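Local coordinates for CRISPR protein (Archaeoglobus fulgidus, PDB 4MJK) that probably serves as the Cas5 subunit of a type I-A Cascade complex, the RNA-guided CRISPR machinery of archaeal defence against foreign nucleic acid, at residues A[31-36]-A[202-207]; A[64-69]-A[132-137]; A[69-74]-A[177-182]; A[217-222]-A[247-252]. One frame throughout, in Å; residues are numbered along the deposited sequence.

Contact 1 of 4, residues A[31-36]-A[202-207]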
loop_
_atom_site.group_PDB
_atom_site.type_symbol
_atom_site.label_atom_id
_atom_site.label_comp_id
_atom_site.label_asym_id
_atom_site.label_seq_id
_atom_site.Cartn_x
_atom_site.Cartn_y
_atom_site.Cartn_z
ATOM N N PRO A 31 -11.158 1.816 7.378
ATOM C CA PRO A 31 -10.715 2.242 8.709
ATOM C C PRO A 31 -11.907 2.298 9.659
ATOM O O PRO A 31 -12.932 2.883 9.308
ATOM C CB PRO A 31 -10.194 3.666 8.465
ATOM C CG PRO A 31 -9.805 3.679 7.029
ATOM C CD PRO A 31 -10.862 2.829 6.350
ATOM N N PRO A 32 -11.782 1.682 10.841
ATOM C CA PRO A 32 -12.879 1.742 11.818
ATOM C C PRO A 32 -13.231 3.175 12.212
ATOM O O PRO A 32 -12.371 4.058 12.182
ATOM C CB PRO A 32 -12.319 0.976 13.022
ATOM C CG PRO A 32 -11.306 0.015 12.402
ATOM C CD PRO A 32 -10.672 0.813 11.289
ATOM N N PRO A 33 -14.502 3.414 12.562
ATOM C CA PRO A 33 -14.904 4.770 12.954
ATOM C C PRO A 33 -14.193 5.278 14.220
ATOM O O PRO A 33 -13.957 6.477 14.314
ATOM C CB PRO A 33 -16.431 4.655 13.156
ATOM C CG PRO A 33 -16.702 3.202 13.332
ATOM C CD PRO A 33 -15.642 2.484 12.514
ATOM N N THR A 34 -13.842 4.410 15.166
ATOM C CA THR A 34 -13.069 4.914 16.306
ATOM C C THR A 34 -11.654 5.298 15.876
ATOM O O THR A 34 -11.015 6.145 16.509
ATOM C CB THR A 34 -12.999 3.947 17.492
ATOM O OG1 THR A 34 -12.556 2.656 17.050
ATOM C CG2 THR A 34 -14.378 3.810 18.149
ATOM N N THR A 35 -11.172 4.673 14.801
ATOM C CA THR A 35 -9.853 5.009 14.265
ATOM C C THR A 35 -9.869 6.405 13.638
ATOM O O THR A 35 -8.958 7.212 13.860
ATOM C CB THR A 35 -9.352 3.936 13.273
ATOM O OG1 THR A 35 -9.240 2.679 13.962
ATOM C CG2 THR A 35 -7.984 4.303 12.703
ATOM N N PHE A 36 -10.916 6.693 12.869
ATOM C CA PHE A 36 -11.103 8.016 12.299
ATOM C C PHE A 36 -11.267 9.049 13.404
ATOM O O PHE A 36 -10.671 10.128 13.346
ATOM C CB PHE A 36 -12.335 8.062 11.392
ATOM C CG PHE A 36 -12.513 9.380 10.712
ATOM C CD1 PHE A 36 -11.917 9.622 9.478
ATOM C CD2 PHE A 36 -13.223 10.399 11.323
ATOM C CE1 PHE A 36 -12.057 10.844 8.854
ATOM C CE2 PHE A 36 -13.366 11.625 10.698
ATOM C CZ PHE A 36 -12.781 11.854 9.470
ATOM N N LEU A 202 -15.476 -1.411 16.853
ATOM C CA LEU A 202 -15.720 -0.776 18.145
ATOM C C LEU A 202 -16.777 0.334 18.006
ATOM O O LEU A 202 -16.770 1.126 17.048
ATOM C CB LEU A 202 -14.419 -0.231 18.753
ATOM C CG LEU A 202 -13.318 -1.261 19.055
ATOM C CD1 LEU A 202 -12.039 -0.595 19.563
ATOM C CD2 LEU A 202 -13.810 -2.321 20.052
ATOM N N ASN A 203 -17.702 0.378 18.959
ATOM C CA ASN A 203 -18.803 1.332 18.919
ATOM C C ASN A 203 -18.293 2.760 19.131
ATOM O O ASN A 203 -17.653 3.049 20.140
ATOM C CB ASN A 203 -19.846 0.931 19.978
ATOM C CG ASN A 203 -21.081 1.810 19.965
ATOM O OD1 ASN A 203 -21.247 2.667 19.106
ATOM N ND2 ASN A 203 -21.964 1.586 20.927
ATOM N N PRO A 204 -18.545 3.663 18.166
ATOM C CA PRO A 204 -18.001 5.013 18.356
ATOM C C PRO A 204 -18.928 5.901 19.186
ATOM O O PRO A 204 -18.549 7.010 19.544
ATOM C CB PRO A 204 -17.919 5.549 16.927
ATOM C CG PRO A 204 -19.087 4.892 16.232
ATOM C CD PRO A 204 -19.191 3.503 16.848
ATOM N N PHE A 205 -20.135 5.427 19.460
ATOM C CA PHE A 205 -21.127 6.236 20.159
ATOM C C PHE A 205 -20.962 6.076 21.657
ATOM O O PHE A 205 -20.948 4.960 22.175
ATOM C CB PHE A 205 -22.536 5.849 19.729
ATOM C CG PHE A 205 -22.778 6.024 18.269
ATOM C CD1 PHE A 205 -22.738 7.287 17.695
ATOM C CD2 PHE A 205 -23.023 4.936 17.460
ATOM C CE1 PHE A 205 -22.941 7.459 16.342
ATOM C CE2 PHE A 205 -23.221 5.103 16.100
ATOM C CZ PHE A 205 -23.183 6.368 15.547
ATOM N N GLU A 206 -20.797 7.195 22.345
ATOM C CA GLU A 206 -20.703 7.185 23.797
ATOM C C GLU A 206 -21.945 7.830 24.388
ATOM O O GLU A 206 -22.579 8.678 23.755
ATOM C CB GLU A 206 -19.447 7.929 24.264
ATOM C CG GLU A 206 -18.146 7.404 23.661
ATOM C CD GLU A 206 -17.125 6.981 24.712
ATOM O OE1 GLU A 206 -17.518 6.790 25.884
ATOM O OE2 GLU A 206 -15.927 6.840 24.363
ATOM N N VAL A 207 -22.296 7.432 25.605
ATOM C CA VAL A 207 -23.402 8.063 26.310
ATOM C C VAL A 207 -22.882 8.961 27.428
ATOM O O VAL A 207 -21.950 8.596 28.141
ATOM C CB VAL A 207 -24.364 7.017 26.901
ATOM C CG1 VAL A 207 -25.430 7.699 27.755
ATOM C CG2 VAL A 207 -25.001 6.190 25.786
HETATM O O HOH W 1 -14.461 1.428 15.610
#
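The N-terminal turn of helix 33-46 meets the loop that leaves strand 196-202, with Pro33 and Thr34 set against Leu202 and Pro204. Pro32 is the N-cap residue, and its carbonyl oxygen accepts from Phe36 N. Thr34 does most of the touching. Its OG1 sits between the backbone N and the carbonyl carbon (chi1 52°), which leaves CG2 beside the backbone N and facing the loop. CG2 comes to 3.8 Å from Pro204 CA and also touches Leu202 O. OG1 lies 3.8 Å from Leu202 CB, and the two side chains meet at about a right angle. Beside this, the rings of Pro33 and Pro204 pack obliquely, Pro33 CB to Pro204 CG at 4.1 Å. One water joins the backbones. It accepts from Thr34 N at 3.1 Å and donates to Leu202 O at 2.7 Å. A glycine in place of Thr34 would probably leave a gap between Leu202 and Pro204 and deprive Leu202 CB of its neighbour. The loop is also shaped from within. Asn203 OD1 accepts from Phe205 N at 3.0 Å in an Asx turn, the donor standing above the carbonyl plane, while Asn203 ND2 bonds Lys223 O. Pro204 CG then rests over the centre of the Phe205 ring. Pro33 and Pro204 both reach Ile69 on strand 66-73. The contact is thus mainly apolar, and the water serves an N-H at the helix start that has no main-chain acceptor one turn back in the helix.

Contact 2 of 4, residues A[64-69]-A[132-137]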
loop_
_atom_site.group_PDB
_atom_site.type_symbol
_atom_site.label_atom_id
_atom_site.label_comp_id
_atom_site.label_asym_id
_atom_site.label_seq_id
_atom_site.Cartn_x
_atom_site.Cartn_y
_atom_site.Cartn_z
ATOM N N GLU A 64 -19.303 11.271 22.766
ATOM C CA GLU A 64 -20.504 11.683 23.484
ATOM C C GLU A 64 -21.343 12.653 22.656
ATOM O O GLU A 64 -22.567 12.686 22.767
ATOM C CB GLU A 64 -20.133 12.295 24.844
ATOM C CG GLU A 64 -19.619 11.269 25.849
ATOM C CD GLU A 64 -18.915 11.894 27.049
ATOM O OE1 GLU A 64 -18.725 13.132 27.070
ATOM O OE2 GLU A 64 -18.542 11.137 27.972
ATOM N N ASN A 65 -20.689 13.441 21.817
ATOM C CA ASN A 65 -21.410 14.403 20.992
ATOM C C ASN A 65 -21.767 13.870 19.600
ATOM O O ASN A 65 -22.458 14.536 18.827
ATOM C CB ASN A 65 -20.615 15.707 20.869
ATOM C CG ASN A 65 -20.513 16.455 22.191
ATOM O OD1 ASN A 65 -19.415 16.699 22.700
ATOM N ND2 ASN A 65 -21.667 16.822 22.756
ATOM N N LEU A 66 -21.307 12.667 19.288
ATOM C CA LEU A 66 -21.484 12.123 17.942
ATOM C C LEU A 66 -22.884 11.557 17.734
ATOM O O LEU A 66 -23.340 10.738 18.512
ATOM C CB LEU A 66 -20.447 11.032 17.667
ATOM C CG LEU A 66 -20.382 10.462 16.240
ATOM C CD1 LEU A 66 -19.784 11.463 15.254
ATOM C CD2 LEU A 66 -19.563 9.174 16.234
ATOM N N LEU A 67 -23.552 11.984 16.668
ATOM C CA LEU A 67 -24.847 11.425 16.302
ATOM C C LEU A 67 -24.727 10.405 15.168
ATOM O O LEU A 67 -25.507 9.458 15.100
ATOM C CB LEU A 67 -25.795 12.542 15.878
ATOM C CG LEU A 67 -26.122 13.495 17.033
ATOM C CD1 LEU A 67 -27.078 14.590 16.564
ATOM C CD2 LEU A 67 -26.684 12.719 18.227
ATOM N N ALA A 68 -23.763 10.620 14.273
ATOM C CA ALA A 68 -23.626 9.751 13.106
ATOM C C ALA A 68 -22.213 9.769 12.578
ATOM O O ALA A 68 -21.543 10.796 12.620
ATOM C CB ALA A 68 -24.592 10.194 12.011
ATOM N N ILE A 69 -21.762 8.628 12.058
ATOM C CA ILE A 69 -20.528 8.589 11.293
ATOM C C ILE A 69 -20.641 7.515 10.239
ATOM O O ILE A 69 -20.836 6.344 10.560
ATOM C CB ILE A 69 -19.285 8.350 12.174
ATOM C CG1 ILE A 69 -18.031 8.230 11.289
ATOM C CG2 ILE A 69 -19.459 7.113 13.039
ATOM C CD1 ILE A 69 -16.713 8.249 12.085
ATOM N N LEU A 132 -19.837 13.008 9.117
ATOM C CA LEU A 132 -20.012 12.959 10.558
ATOM C C LEU A 132 -21.077 13.969 10.955
ATOM O O LEU A 132 -21.167 15.053 10.360
ATOM C CB LEU A 132 -18.700 13.287 11.288
ATOM C CG LEU A 132 -17.685 12.135 11.411
ATOM C CD1 LEU A 132 -17.119 11.786 10.048
ATOM C CD2 LEU A 132 -16.556 12.489 12.381
ATOM N N VAL A 133 -21.885 13.614 11.949
ATOM C CA VAL A 133 -22.886 14.541 12.469
ATOM C C VAL A 133 -22.686 14.639 13.978
ATOM O O VAL A 133 -22.573 13.616 14.640
ATOM C CB VAL A 133 -24.340 14.068 12.179
ATOM C CG1 VAL A 133 -25.354 15.051 12.802
ATOM C CG2 VAL A 133 -24.588 13.924 10.664
ATOM N N PHE A 134 -22.625 15.861 14.510
ATOM C CA PHE A 134 -22.512 16.080 15.954
ATOM C C PHE A 134 -23.699 16.875 16.518
ATOM O O PHE A 134 -24.334 17.650 15.810
ATOM C CB PHE A 134 -21.214 16.819 16.291
ATOM C CG PHE A 134 -19.971 16.031 15.987
ATOM C CD1 PHE A 134 -19.475 15.117 16.903
ATOM C CD2 PHE A 134 -19.298 16.208 14.787
ATOM C CE1 PHE A 134 -18.320 14.386 16.629
ATOM C CE2 PHE A 134 -18.144 15.480 14.499
ATOM C CZ PHE A 134 -17.658 14.573 15.417
ATOM N N LYS A 135 -23.972 16.691 17.808
ATOM C CA LYS A 135 -25.087 17.371 18.460
ATOM C C LYS A 135 -24.851 18.879 18.468
ATOM O O LYS A 135 -25.800 19.664 18.382
ATOM C CB LYS A 135 -25.261 16.852 19.886
ATOM C CG LYS A 135 -26.677 16.932 20.419
ATOM C CD LYS A 135 -26.746 16.285 21.793
ATOM C CE LYS A 135 -25.818 15.077 21.850
ATOM N NZ LYS A 135 -25.736 14.504 23.223
ATOM N N GLU A 136 -23.586 19.279 18.581
ATOM C CA GLU A 136 -23.198 20.675 18.350
ATOM C C GLU A 136 -21.811 20.752 17.728
ATOM O O GLU A 136 -21.167 19.731 17.521
ATOM C CB GLU A 136 -23.205 21.474 19.646
ATOM C CG GLU A 136 -22.120 21.074 20.608
ATOM C CD GLU A 136 -22.631 20.142 21.678
ATOM O OE1 GLU A 136 -23.740 20.389 22.200
ATOM O OE2 GLU A 136 -21.929 19.158 21.994
ATOM N N GLU A 137 -21.349 21.962 17.436
ATOM C CA GLU A 137 -20.015 22.136 16.865
ATOM C C GLU A 137 -18.951 21.538 17.784
ATOM O O GLU A 137 -18.560 22.151 18.777
ATOM C CB GLU A 137 -19.731 23.615 16.593
ATOM C CG GLU A 137 -20.581 24.204 15.473
ATOM C CD GLU A 137 -20.383 25.701 15.298
ATOM O OE1 GLU A 137 -21.279 26.474 15.711
ATOM O OE2 GLU A 137 -19.337 26.105 14.743
#
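Leu66 lays its CD1 methyl over one face of the Phe134 ring, 4.0 Å from the centroid, in a CH-pi contact. With CG of Leu66 anti to the backbone N (chi1 -173°), the turn at chi2 brings CD1 toward the neighbouring strand. At the edge of the same ring lies Asn65 O, which accepts from Lys135 N at 2.8 Å in the carbonyl plane. A serine in place of Phe134 would probably take away the ring face on which Leu66 CD1 rests and open a gap beside Asn65. The two strands, 66-73 and 127-134, run antiparallel in the main sheet of this Cas5 domain. A classic beta bulge shifts their register by one residue. Leu67 N and Ala68 N both donate to Val133 O, at 2.8 Å and 3.2 Å, from the same face of its plane. Val133 N returns a bond to Ala68 O at 2.9 Å. Beyond the bulge, Ile69 and Leu132 lie side by side, with Ile69 CG1 3.9 Å from Leu132 CD1. They share a face with Leu66 and Phe134, and helix 33-46 packs there through Pro33, Phe36 and Leu37. On the other face Ala68 CB meets Val133 CB at 3.9 Å, near Tyr253 and Val260. The bulge therefore lets one carbonyl serve two N-H groups, while apolar side chains fill both faces of the strand pair.

Contact 3 of 4, residues A[69-74]-A[177-182]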
loop_
_atom_site.group_PDB
_atom_site.type_symbol
_atom_site.label_atom_id
_atom_site.label_comp_id
_atom_site.label_asym_id
_atom_site.label_seq_id
_atom_site.Cartn_x
_atom_site.Cartn_y
_atom_site.Cartn_z
ATOM N N ILE A 69 -21.762 8.628 12.058
ATOM C CA ILE A 69 -20.528 8.589 11.293
ATOM C C ILE A 69 -20.641 7.515 10.239
ATOM O O ILE A 69 -20.836 6.344 10.560
ATOM C CB ILE A 69 -19.285 8.350 12.174
ATOM C CG1 ILE A 69 -18.031 8.230 11.289
ATOM C CG2 ILE A 69 -19.459 7.113 13.039
ATOM C CD1 ILE A 69 -16.713 8.249 12.085
ATOM N N GLY A 70 -20.566 7.933 8.981
ATOM C CA GLY A 70 -20.644 7.031 7.839
ATOM C C GLY A 70 -19.589 7.431 6.823
ATOM O O GLY A 70 -19.027 8.526 6.906
ATOM N N TRP A 71 -19.318 6.557 5.860
ATOM C CA TRP A 71 -18.277 6.822 4.887
ATOM C C TRP A 71 -18.551 6.020 3.634
ATOM O O TRP A 71 -19.320 5.056 3.659
ATOM C CB TRP A 71 -16.895 6.448 5.449
ATOM C CG TRP A 71 -16.817 5.010 5.899
ATOM C CD1 TRP A 71 -16.364 3.940 5.173
ATOM C CD2 TRP A 71 -17.248 4.483 7.161
ATOM N NE1 TRP A 71 -16.475 2.784 5.916
ATOM C CE2 TRP A 71 -17.023 3.097 7.139
ATOM C CE3 TRP A 71 -17.803 5.062 8.311
ATOM C CZ2 TRP A 71 -17.309 2.276 8.221
ATOM C CZ3 TRP A 71 -18.092 4.241 9.393
ATOM C CH2 TRP A 71 -17.850 2.863 9.335
ATOM N N LYS A 72 -17.928 6.446 2.537
ATOM C CA LYS A 72 -18.021 5.743 1.269
ATOM C C LYS A 72 -16.788 6.031 0.424
ATOM O O LYS A 72 -16.185 7.105 0.531
ATOM C CB LYS A 72 -19.285 6.150 0.505
ATOM C CG LYS A 72 -19.280 7.589 0.054
ATOM C CD LYS A 72 -20.625 8.008 -0.516
ATOM C CE LYS A 72 -20.607 9.488 -0.891
ATOM N NZ LYS A 72 -21.927 9.981 -1.450
ATOM N N ALA A 73 -16.419 5.066 -0.409
ATOM C CA ALA A 73 -15.297 5.224 -1.322
ATOM C C ALA A 73 -15.768 6.137 -2.436
ATOM O O ALA A 73 -16.928 6.082 -2.803
ATOM C CB ALA A 73 -14.867 3.864 -1.887
ATOM N N LEU A 74 -14.880 6.993 -2.939
ATOM C CA LEU A 74 -15.189 7.847 -4.074
ATOM C C LEU A 74 -14.625 7.259 -5.357
ATOM O O LEU A 74 -15.185 7.451 -6.431
ATOM C CB LEU A 74 -14.627 9.265 -3.850
ATOM C CG LEU A 74 -15.180 9.945 -2.583
ATOM C CD1 LEU A 74 -14.512 11.293 -2.294
ATOM C CD2 LEU A 74 -16.683 10.101 -2.693
ATOM N N ASP A 177 -25.921 6.167 0.269
ATOM C CA ASP A 177 -24.749 5.527 -0.301
ATOM C C ASP A 177 -23.584 5.579 0.692
ATOM O O ASP A 177 -22.441 5.322 0.327
ATOM C CB ASP A 177 -24.381 6.108 -1.682
ATOM C CG ASP A 177 -24.178 7.602 -1.666
ATOM O OD1 ASP A 177 -24.013 8.186 -0.592
ATOM O OD2 ASP A 177 -24.154 8.209 -2.754
ATOM N N TYR A 178 -23.898 5.884 1.954
ATOM C CA TYR A 178 -22.920 5.796 3.046
ATOM C C TYR A 178 -23.107 4.551 3.895
ATOM O O TYR A 178 -24.230 4.057 4.045
ATOM C CB TYR A 178 -23.058 6.989 3.978
ATOM C CG TYR A 178 -22.527 8.276 3.419
ATOM C CD1 TYR A 178 -23.353 9.124 2.692
ATOM C CD2 TYR A 178 -21.212 8.656 3.642
ATOM C CE1 TYR A 178 -22.888 10.323 2.184
ATOM C CE2 TYR A 178 -20.724 9.849 3.134
ATOM C CZ TYR A 178 -21.578 10.682 2.414
ATOM O OH TYR A 178 -21.117 11.864 1.912
ATOM N N SER A 179 -22.014 4.080 4.494
ATOM C CA SER A 179 -22.092 3.008 5.471
ATOM C C SER A 179 -23.076 3.393 6.571
ATOM O O SER A 179 -23.333 4.579 6.806
ATOM C CB SER A 179 -20.698 2.726 6.064
ATOM O OG SER A 179 -20.257 3.824 6.865
ATOM N N PHE A 180 -23.632 2.398 7.256
ATOM C CA PHE A 180 -24.544 2.679 8.348
ATOM C C PHE A 180 -24.566 1.556 9.367
ATOM O O PHE A 180 -24.329 0.401 9.032
ATOM C CB PHE A 180 -25.955 2.913 7.815
ATOM C CG PHE A 180 -26.484 1.783 6.967
ATOM C CD1 PHE A 180 -26.242 1.752 5.593
ATOM C CD2 PHE A 180 -27.237 0.756 7.542
ATOM C CE1 PHE A 180 -26.733 0.733 4.809
ATOM C CE2 PHE A 180 -27.741 -0.276 6.757
ATOM C CZ PHE A 180 -27.481 -0.289 5.394
ATOM N N PRO A 181 -24.877 1.891 10.621
ATOM C CA PRO A 181 -24.976 0.834 11.630
ATOM C C PRO A 181 -26.209 -0.029 11.358
ATOM O O PRO A 181 -27.288 0.476 11.044
ATOM C CB PRO A 181 -25.103 1.609 12.946
ATOM C CG PRO A 181 -25.676 2.931 12.558
ATOM C CD PRO A 181 -25.221 3.226 11.149
ATOM N N ALA A 182 -26.039 -1.336 11.462
ATOM C CA ALA A 182 -27.114 -2.265 11.143
ATOM C C ALA A 182 -27.630 -2.912 12.423
ATOM O O ALA A 182 -27.349 -4.070 12.694
ATOM C CB ALA A 182 -26.610 -3.339 10.167
#
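Two side chains turned the same way bring this contact together: Lys72 CG (chi1 66°) and Ser179 OG (chi1 68°) each stand between their backbone N and carbonyl carbon. From there the Lys72 chain runs extended over the face of the Tyr178 ring. Its CD lies 4.0 Å from the ring centroid, a CH-pi contact. The chain ends in a salt bridge. Lys72 NZ meets Asp177 OD1 at 2.9 Å from above the carboxylate plane, with a weak second bond to Asp177 OD2. Glu258 pairs with the same ammonium group and also binds Tyr178 OH. Ser179 meets the edge of the strand at Trp71. Its OG accepts from Trp71 N at 3.1 Å and hangs 3.0 Å above the plane of the Trp71 indole, over the ring centre. Ser179 CB also lies over the six-membered ring. Ser179 N donates to Trp71 O at 3.0 Å, nearly straight at 173°. The loop before strand 180-181 is thereby held to strand 66-73, an edge strand of the main sheet within this chain. Within this largely buried contact, the single positive charge of Lys72 is shared between the carboxylates of Asp177 and Glu258, which probably eases their closeness, and the tyrosine ring sheathes the aliphatic chain that carries this charge.

Contact 4 of 4, residues A[217-222]-A[247-252]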
loop_
_atom_site.group_PDB
_atom_site.type_symbol
_atom_site.label_atom_id
_atom_site.label_comp_id
_atom_site.label_asym_id
_atom_site.label_seq_id
_atom_site.Cartn_x
_atom_site.Cartn_y
_atom_site.Cartn_z
HETATM N N MSE A 217 -30.474 4.979 22.258
HETATM C CA MSE A 217 -29.881 4.901 23.589
HETATM C C MSE A 217 -30.205 3.562 24.234
HETATM O O MSE A 217 -30.172 3.422 25.458
HETATM C CB MSE A 217 -30.375 6.054 24.466
HETATM C CG MSE A 217 -29.451 7.266 24.465
HETATM SE SE MSE A 217 -28.963 7.851 22.654
HETATM C CE MSE A 217 -30.711 7.736 21.799
ATOM N N SER A 218 -30.512 2.578 23.396
ATOM C CA SER A 218 -30.843 1.242 23.865
ATOM C C SER A 218 -30.206 0.196 22.955
ATOM O O SER A 218 -29.374 -0.597 23.389
ATOM C CB SER A 218 -32.368 1.042 23.929
ATOM O OG SER A 218 -32.942 1.572 25.101
ATOM N N TYR A 219 -30.612 0.203 21.689
ATOM C CA TYR A 219 -30.102 -0.756 20.721
ATOM C C TYR A 219 -28.722 -0.349 20.252
ATOM O O TYR A 219 -27.934 -1.183 19.813
ATOM C CB TYR A 219 -31.058 -0.908 19.534
ATOM C CG TYR A 219 -32.234 -1.811 19.839
ATOM C CD1 TYR A 219 -32.105 -3.193 19.770
ATOM C CD2 TYR A 219 -33.465 -1.284 20.209
ATOM C CE1 TYR A 219 -33.168 -4.026 20.055
ATOM C CE2 TYR A 219 -34.538 -2.114 20.500
ATOM C CZ TYR A 219 -34.383 -3.484 20.416
ATOM O OH TYR A 219 -35.441 -4.319 20.704
ATOM N N ILE A 220 -28.432 0.944 20.345
ATOM C CA ILE A 220 -27.083 1.434 20.098
ATOM C C ILE A 220 -26.443 1.731 21.447
ATOM O O ILE A 220 -25.224 1.872 21.553
ATOM C CB ILE A 220 -27.083 2.704 19.235
ATOM C CG1 ILE A 220 -25.720 2.875 18.560
ATOM C CG2 ILE A 220 -27.448 3.919 20.075
ATOM C CD1 ILE A 220 -25.332 1.706 17.657
ATOM N N SER A 221 -27.302 1.803 22.466
ATOM C CA SER A 221 -26.916 2.012 23.863
ATOM C C SER A 221 -25.473 2.442 24.035
ATOM O O SER A 221 -25.026 3.448 23.478
ATOM C CB SER A 221 -27.145 0.731 24.678
ATOM O OG SER A 221 -28.417 0.727 25.308
ATOM N N GLY A 222 -24.770 1.658 24.840
ATOM C CA GLY A 222 -23.340 1.773 25.012
ATOM C C GLY A 222 -22.804 0.358 24.986
ATOM O O GLY A 222 -22.163 -0.094 25.934
ATOM N N GLY A 247 -35.919 3.732 12.045
ATOM C CA GLY A 247 -36.785 4.112 13.153
ATOM C C GLY A 247 -36.165 3.685 14.473
ATOM O O GLY A 247 -34.994 3.344 14.520
ATOM N N GLY A 248 -36.950 3.692 15.545
ATOM C CA GLY A 248 -36.441 3.302 16.849
ATOM C C GLY A 248 -35.443 4.311 17.367
ATOM O O GLY A 248 -35.714 5.501 17.342
ATOM N N ASP A 249 -34.288 3.840 17.829
ATOM C CA ASP A 249 -33.226 4.737 18.319
ATOM C C ASP A 249 -32.422 5.448 17.207
ATOM O O ASP A 249 -31.468 6.177 17.496
ATOM C CB ASP A 249 -32.243 3.968 19.216
ATOM C CG ASP A 249 -32.940 3.219 20.345
ATOM O OD1 ASP A 249 -33.869 3.794 20.957
ATOM O OD2 ASP A 249 -32.564 2.054 20.616
ATOM N N PHE A 250 -32.795 5.228 15.947
ATOM C CA PHE A 250 -31.981 5.702 14.833
ATOM C C PHE A 250 -32.712 6.720 13.992
ATOM O O PHE A 250 -33.940 6.702 13.922
ATOM C CB PHE A 250 -31.552 4.533 13.947
ATOM C CG PHE A 250 -30.663 3.555 14.641
ATOM C CD1 PHE A 250 -31.206 2.490 15.354
ATOM C CD2 PHE A 250 -29.282 3.710 14.608
ATOM C CE1 PHE A 250 -30.390 1.588 16.008
ATOM C CE2 PHE A 250 -28.456 2.818 15.260
ATOM C CZ PHE A 250 -29.006 1.751 15.962
ATOM N N LYS A 251 -31.935 7.589 13.347
ATOM C CA LYS A 251 -32.452 8.624 12.470
ATOM C C LYS A 251 -31.518 8.748 11.284
ATOM O O LYS A 251 -30.342 8.410 11.378
ATOM C CB LYS A 251 -32.466 9.978 13.177
ATOM C CG LYS A 251 -33.299 10.046 14.459
ATOM C CD LYS A 251 -34.784 10.045 14.139
ATOM C CE LYS A 251 -35.620 10.216 15.397
ATOM N NZ LYS A 251 -37.053 9.992 15.093
ATOM N N ALA A 252 -32.042 9.273 10.189
ATOM C CA ALA A 252 -31.253 9.633 9.028
ATOM C C ALA A 252 -30.949 11.127 9.072
ATOM O O ALA A 252 -31.829 11.936 9.393
ATOM C CB ALA A 252 -32.022 9.296 7.767
#
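Asp249, in the type II' beta turn from Gly247 to Phe250, reaches across to Tyr219 in the loop between strands 196-202 and 225-231. The turn leads into strand 250-255 and is closed by Phe250 N donating to Gly247 O at 3.2 Å. Gly248 has the positive phi expected at its position in this turn. The packed part lies inward, where Phe250 meets Ile220. Phe250 CZ comes to 3.9 Å from Ile220 CB and to 4.0 Å from Ile220 CD1, the side chains crossing at a slant. Ile220 CG1 stands anti to its own N (chi1 -158°), and the bend at chi2 sets CD1 against the ring beside CB. Phe205 backs Ile220, and both Ile220 and Phe250 are buried. The outer part is looser. Ser218 and Tyr219 are exposed, and the neighbouring Met217, a selenomethionine, is poorly ordered next to the unmodelled residues 209-216. One firm bond crosses here. Tyr219 N donates to Asp249 OD2 at 2.9 Å and 172°, arriving nearly in line with the C-O bond. The same carboxylate oxygen lies in the plane of the Tyr219 ring, at its edge, 3.5 Å from CD2.

Strand 66-73 ties the first three contacts together. Contacts 2 and 3 share Ile69 on it, their centres about 15 Å apart. Contact 1 packs on the same strand: Pro33 CB lies 3.8 Å from Ile69 CD1, and Pro33 CD 3.9 Å from Trp71 CH2. Phe205 of contact 1 links outward both ways. Its CE1 is 3.5 Å from Leu67 O of contact 2, and its CD2 is 3.6 Å from Ile220 CG1 of contact 4. Contacts 3 and 4 touch through Pro181 CG and Phe250 CE2 at 3.9 Å. Contacts 2 and 4 reach the same sheet without touching, their nearest atoms about 6 Å apart. The four form one continuous packed region of the Cas5 chain.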